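Local structure of zinc uptake regulation protein (Escherichia coli, 4MTE) at residues 77-82 / 136-141; 94-99 / 109-114. The protein represses zinc-uptake genes such as znuACB by binding their operator DNA with zinc as its cofactor. All blocks are in the same frame, centred on the assembly; numbering follows the deposited sequence.

In the fold
Contact 1 joins the loop after strand 76-79 of the DNA-binding winged-helix domain to strand 131-140 of the dimerisation sheet; contact 2 joins the approach to strand 99-103 with strand 109-112 of that same sheet. Their centres lie about 11 Å apart, and one zinc ion ties them together. Contact 1 gives it His77, contact 2 gives His96 and Glu111, and Cys88 completes the site. The rings of His77 and His96 meet nearly at right angles there. Away from the metal, Ile137 CG2 packs 3.8 Å from Ala99 CB. The contacts thus link the zinc site to both domains and, through Lys78 of contact 1, to the phosphate backbone of the bound DNA.

Contact 1. Residues 77-82 / 136-141. With ZN (zinc ion), chain N; nucleotides of chain F.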
loop_
_atom_site.group_PDB
_atom_site.type_symbol
_atom_site.label_atom_id
_atom_site.label_comp_id
_atom_site.label_asym_id
_atom_site.label_seq_id
_atom_site.Cartn_x
_atom_site.Cartn_y
_atom_site.Cartn_z
ATOM N N HIS D 77 26.703 -8.319 -2.138
ATOM C CA HIS D 77 26.094 -8.479 -0.825
ATOM C C HIS D 77 24.706 -7.866 -0.843
ATOM O O HIS D 77 24.463 -6.855 -1.514
ATOM C CB HIS D 77 26.923 -7.789 0.256
ATOM C CG HIS D 77 28.283 -8.380 0.445
ATOM N ND1 HIS D 77 28.480 -9.670 0.882
ATOM C CD2 HIS D 77 29.515 -7.849 0.262
ATOM C CE1 HIS D 77 29.778 -9.913 0.954
ATOM N NE2 HIS D 77 30.425 -8.826 0.584
ATOM N N LYS D 78 23.803 -8.490 -0.098
ATOM C CA LYS D 78 22.483 -7.939 0.136
ATOM C C LYS D 78 22.531 -7.093 1.399
ATOM O O LYS D 78 23.027 -7.538 2.435
ATOM C CB LYS D 78 21.464 -9.064 0.310
ATOM C CG LYS D 78 20.041 -8.580 0.517
ATOM C CD LYS D 78 19.098 -9.741 0.767
ATOM C CE LYS D 78 17.656 -9.279 0.867
ATOM N NZ LYS D 78 17.163 -8.740 -0.428
ATOM N N VAL D 79 22.019 -5.870 1.306
ATOM C CA VAL D 79 21.889 -4.998 2.466
ATOM C C VAL D 79 20.499 -5.213 3.068
ATOM O O VAL D 79 19.496 -4.781 2.500
ATOM C CB VAL D 79 22.078 -3.514 2.081
ATOM C CG1 VAL D 79 22.203 -2.650 3.330
ATOM C CG2 VAL D 79 23.298 -3.346 1.173
ATOM N N GLU D 80 20.454 -5.877 4.222
ATOM C CA GLU D 80 19.208 -6.383 4.801
ATOM C C GLU D 80 18.352 -5.325 5.499
ATOM O O GLU D 80 17.131 -5.464 5.565
ATOM C CB GLU D 80 19.522 -7.493 5.806
ATOM C CG GLU D 80 20.292 -8.673 5.231
ATOM C CD GLU D 80 19.429 -9.591 4.386
ATOM O OE1 GLU D 80 18.256 -9.249 4.128
ATOM O OE2 GLU D 80 19.928 -10.662 3.983
ATOM N N SER D 81 18.983 -4.288 6.043
ATOM C CA SER D 81 18.246 -3.248 6.757
ATOM C C SER D 81 17.435 -2.433 5.760
ATOM O O SER D 81 16.314 -2.009 6.047
ATOM C CB SER D 81 19.192 -2.344 7.539
ATOM O OG SER D 81 20.078 -1.659 6.674
ATOM N N THR D 82 18.021 -2.216 4.589
ATOM C CA THR D 82 17.284 -1.743 3.430
ATOM C C THR D 82 16.782 -3.000 2.733
ATOM O O THR D 82 16.618 -4.040 3.368
ATOM C CB THR D 82 18.187 -0.934 2.474
ATOM O OG1 THR D 82 19.213 -1.782 1.944
ATOM C CG2 THR D 82 18.834 0.239 3.203
ATOM N N VAL D 136 25.267 -10.426 10.087
ATOM C CA VAL D 136 24.774 -9.244 9.400
ATOM C C VAL D 136 25.117 -8.030 10.248
ATOM O O VAL D 136 24.516 -7.805 11.298
ATOM C CB VAL D 136 23.251 -9.308 9.175
ATOM C CG1 VAL D 136 22.761 -8.052 8.455
ATOM C CG2 VAL D 136 22.883 -10.563 8.394
ATOM N N ILE D 137 26.102 -7.262 9.796
ATOM C CA ILE D 137 26.486 -6.032 10.472
ATOM C C ILE D 137 26.268 -4.865 9.526
ATOM O O ILE D 137 26.936 -4.750 8.498
ATOM C CB ILE D 137 27.953 -6.050 10.935
ATOM C CG1 ILE D 137 28.319 -7.423 11.503
ATOM C CG2 ILE D 137 28.192 -4.951 11.964
ATOM C CD1 ILE D 137 28.987 -8.335 10.495
ATOM N N GLU D 138 25.313 -4.013 9.876
ATOM C CA GLU D 138 24.967 -2.864 9.057
ATOM C C GLU D 138 24.793 -1.644 9.947
ATOM O O GLU D 138 23.994 -1.653 10.883
ATOM C CB GLU D 138 23.692 -3.148 8.262
ATOM C CG GLU D 138 23.831 -4.322 7.303
ATOM C CD GLU D 138 22.546 -4.645 6.566
ATOM O OE1 GLU D 138 21.571 -3.877 6.700
ATOM O OE2 GLU D 138 22.512 -5.669 5.852
ATOM N N ALA D 139 25.563 -0.603 9.651
ATOM C CA ALA D 139 25.558 0.618 10.442
ATOM C C ALA D 139 24.901 1.739 9.650
ATOM O O ALA D 139 25.176 1.915 8.462
ATOM C CB ALA D 139 26.980 0.998 10.832
ATOM N N HIS D 140 24.023 2.484 10.314
ATOM C CA HIS D 140 23.345 3.619 9.702
ATOM C C HIS D 140 23.806 4.918 10.341
ATOM O O HIS D 140 24.091 4.968 11.536
ATOM C CB HIS D 140 21.831 3.473 9.841
ATOM C CG HIS D 140 21.260 2.367 9.014
ATOM N ND1 HIS D 140 20.721 2.575 7.763
ATOM C CD2 HIS D 140 21.158 1.039 9.254
ATOM C CE1 HIS D 140 20.305 1.422 7.271
ATOM N NE2 HIS D 140 20.558 0.475 8.155
ATOM N N GLY D 141 23.878 5.968 9.531
ATOM C CA GLY D 141 24.287 7.273 10.008
ATOM C C GLY D 141 24.600 8.206 8.859
ATOM O O GLY D 141 23.874 8.238 7.865
HETATM ZN ZN ZN N . 32.327 -8.155 0.555
ATOM P P DA F 21 13.811 -7.688 -2.123
ATOM O OP1 DA F 21 14.559 -8.173 -0.946
ATOM O OP2 DA F 21 14.511 -6.991 -3.223
ATOM O "O5'" DA F 21 13.040 -8.933 -2.749
ATOM C "C5'" DA F 21 12.248 -9.716 -1.880
ATOM C "C4'" DA F 21 11.525 -10.815 -2.636
ATOM O "O4'" DA F 21 10.559 -10.230 -3.540
ATOM C "C3'" DA F 21 12.403 -11.711 -3.507
ATOM O "O3'" DA F 21 12.491 -12.971 -2.863
ATOM C "C2'" DA F 21 11.693 -11.767 -4.866
ATOM C "C1'" DA F 21 10.321 -11.186 -4.549
ATOM N N9 DA F 21 9.628 -10.531 -5.653
ATOM C C8 DA F 21 9.920 -9.333 -6.246
ATOM N N7 DA F 21 9.091 -9.007 -7.214
ATOM C C5 DA F 21 8.195 -10.062 -7.249
ATOM C C6 DA F 21 7.068 -10.338 -8.048
ATOM N N6 DA F 21 6.611 -9.540 -9.021
ATOM N N1 DA F 21 6.414 -11.487 -7.805
ATOM C C2 DA F 21 6.844 -12.303 -6.840
ATOM N N3 DA F 21 7.881 -12.154 -6.027
ATOM C C4 DA F 21 8.515 -11.005 -6.291
#
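Glu138 reaches from its strand to the turn at Glu80 and Ser81 and grips it with both carboxylate oxygens. CB and CG carry the group across, CG anti to the carbonyl carbon (chi1 -61°) and the chain extended beyond, while the contacts are made at the far end. There CD presents its two oxygens to the turn's backbone. Glu138 OE2 accepts from Glu80 N at 2.6 Å and Glu138 OE1 from Ser81 N at 2.7 Å, each through its syn lone pair; the two amides hold the carboxylate by both prongs and fix its rotation. Glu138 OE1 takes a second bond, nearly in line with its C-O bond, from Ser81 OG (2.7 Å), and Val79 CG1 lies against it. Ser81 OG in turn accepts from His140 NE2 at 2.6 Å, close to the ring plane, while ND1 is hydrogen-bonded to Asp104 OD1. A glutamine here would probably leave one of the two backbone amides without its acceptor and weaken the hold on the turn. Just before the turn, His77 NE2 binds the zinc ion and Lys78 NZ donates to a DNA phosphate oxygen, OP1 of DA21. Strand 99-103 flanks strand 131-140 within the chain, and an antiparallel strand of the second subunit continues the sheet beyond it.

Contact 2. Residues 94-99 / 109-114; sequences PTHTSA and VKEECA. With ZN (zinc ion), chain N.
His96 and Glu111 approach one zinc ion head-on from two sides. His96 NE2 lies 2.0 Å from the zinc ion; Glu111 chelates the zinc ion with both oxygens, Glu111 OE1 at 2.0 Å and Glu111 OE2 at 2.1 Å. Ring and carboxylate planes are turned 41° apart, and Glu111 OE1 meets the imidazole edge-on. The 2.6 Å between His96 NE2 and Glu111 OE1 reflects two ligands crowded on one ion, not a hydrogen bond. Glu111 bridges the distance to the metal with CG anti to its backbone N (chi1 -169°) and an extended chain. Farther along, the backbones lock as an antiparallel hydrogen-bonded pair: Ala99 N donates to Glu112 O at 2.9 Å and Glu112 N to Ala99 O at 3.0 Å, both nearly straight. Thr97 brings its methyl CG2 to 3.5 Å from Ala114 O, while its OG1 is hydrogen-bonded to Glu118 OE1. His77 and Cys88 complete the metal site. Strand 109-112 forms one edge of the chain's mixed sheet beside strand 99-103, Ala114 stands at the N-cap position of helix 115-127, and Met121 of the second subunit packs on Ala99.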
loop_
_atom_site.group_PDB
_atom_site.type_symbol
_atom_site.label_atom_id
_atom_site.label_comp_id
_atom_site.label_asym_id
_atom_site.label_seq_id
_atom_site.Cartn_x
_atom_site.Cartn_y
_atom_site.Cartn_z
ATOM N N PRO D 94 40.269 -14.346 -0.138
ATOM C CA PRO D 94 39.344 -15.406 0.281
ATOM C C PRO D 94 38.120 -14.830 0.989
ATOM O O PRO D 94 38.203 -13.724 1.527
ATOM C CB PRO D 94 40.187 -16.260 1.241
ATOM C CG PRO D 94 41.407 -15.438 1.554
ATOM C CD PRO D 94 41.637 -14.597 0.346
ATOM N N THR D 95 37.009 -15.565 0.974
ATOM C CA THR D 95 35.738 -15.084 1.520
ATOM C C THR D 95 35.897 -14.472 2.909
ATOM O O THR D 95 36.780 -14.862 3.674
ATOM C CB THR D 95 34.686 -16.206 1.569
ATOM O OG1 THR D 95 35.211 -17.330 2.284
ATOM C CG2 THR D 95 34.307 -16.635 0.158
ATOM N N HIS D 96 35.026 -13.519 3.225
ATOM C CA HIS D 96 35.256 -12.608 4.336
ATOM C C HIS D 96 34.002 -12.336 5.152
ATOM O O HIS D 96 32.889 -12.671 4.741
ATOM C CB HIS D 96 35.757 -11.279 3.772
ATOM C CG HIS D 96 34.827 -10.674 2.765
ATOM N ND1 HIS D 96 34.708 -11.158 1.480
ATOM C CD2 HIS D 96 33.959 -9.640 2.861
ATOM C CE1 HIS D 96 33.813 -10.441 0.824
ATOM N NE2 HIS D 96 33.343 -9.514 1.639
ATOM N N THR D 97 34.207 -11.726 6.316
ATOM C CA THR D 97 33.132 -11.101 7.073
ATOM C C THR D 97 33.243 -9.608 6.816
ATOM O O THR D 97 34.332 -9.106 6.534
ATOM C CB THR D 97 33.255 -11.368 8.587
ATOM O OG1 THR D 97 32.147 -10.767 9.270
ATOM C CG2 THR D 97 34.564 -10.801 9.146
ATOM N N SER D 98 32.128 -8.893 6.914
ATOM C CA SER D 98 32.139 -7.464 6.634
ATOM C C SER D 98 31.053 -6.713 7.382
ATOM O O SER D 98 30.015 -7.274 7.734
ATOM C CB SER D 98 31.971 -7.221 5.139
ATOM O OG SER D 98 30.675 -7.592 4.702
ATOM N N ALA D 99 31.313 -5.430 7.612
ATOM C CA ALA D 99 30.334 -4.524 8.186
ATOM C C ALA D 99 30.061 -3.418 7.176
ATOM O O ALA D 99 30.989 -2.787 6.670
ATOM C CB ALA D 99 30.849 -3.945 9.495
ATOM N N VAL D 109 27.514 3.453 0.506
ATOM C CA VAL D 109 27.858 2.456 1.512
ATOM C C VAL D 109 29.311 2.011 1.409
ATOM O O VAL D 109 29.863 1.917 0.313
ATOM C CB VAL D 109 26.939 1.212 1.433
ATOM C CG1 VAL D 109 25.480 1.611 1.616
ATOM C CG2 VAL D 109 27.138 0.468 0.116
ATOM N N LYS D 110 29.922 1.740 2.559
ATOM C CA LYS D 110 31.288 1.221 2.598
ATOM C C LYS D 110 31.329 -0.161 3.235
ATOM O O LYS D 110 30.861 -0.345 4.363
ATOM C CB LYS D 110 32.210 2.174 3.366
ATOM C CG LYS D 110 33.043 3.091 2.475
ATOM C CD LYS D 110 34.240 2.369 1.861
ATOM C CE LYS D 110 35.328 2.103 2.894
ATOM N NZ LYS D 110 36.590 1.602 2.278
ATOM N N GLU D 111 31.876 -1.132 2.503
ATOM C CA GLU D 111 32.152 -2.444 3.074
ATOM C C GLU D 111 33.522 -2.406 3.738
ATOM O O GLU D 111 34.532 -2.173 3.074
ATOM C CB GLU D 111 32.117 -3.567 2.024
ATOM C CG GLU D 111 32.135 -4.934 2.699
ATOM C CD GLU D 111 32.232 -6.138 1.770
ATOM O OE1 GLU D 111 32.295 -7.252 2.302
ATOM O OE2 GLU D 111 32.249 -6.026 0.532
ATOM N N GLU D 112 33.547 -2.630 5.048
ATOM C CA GLU D 112 34.792 -2.623 5.807
ATOM C C GLU D 112 34.922 -3.902 6.624
ATOM O O GLU D 112 34.008 -4.281 7.355
ATOM C CB GLU D 112 34.853 -1.398 6.720
ATOM C CG GLU D 112 34.469 -0.101 6.019
ATOM C CD GLU D 112 35.145 1.123 6.612
ATOM O OE1 GLU D 112 36.377 1.084 6.829
ATOM O OE2 GLU D 112 34.444 2.128 6.857
ATOM N N CYS D 113 36.066 -4.563 6.490
ATOM C CA CYS D 113 36.311 -5.817 7.188
ATOM C C CYS D 113 36.353 -5.588 8.694
ATOM O O CYS D 113 36.581 -4.471 9.156
ATOM C CB CYS D 113 37.626 -6.438 6.719
ATOM S SG CYS D 113 37.932 -8.093 7.378
ATOM N N ALA D 114 36.139 -6.655 9.456
ATOM C CA ALA D 114 36.124 -6.568 10.910
ATOM C C ALA D 114 36.157 -7.963 11.529
ATOM O O ALA D 114 35.113 -8.555 11.803
ATOM C CB ALA D 114 34.891 -5.803 11.383
HETATM ZN ZN ZN N . 32.327 -8.155 0.555
#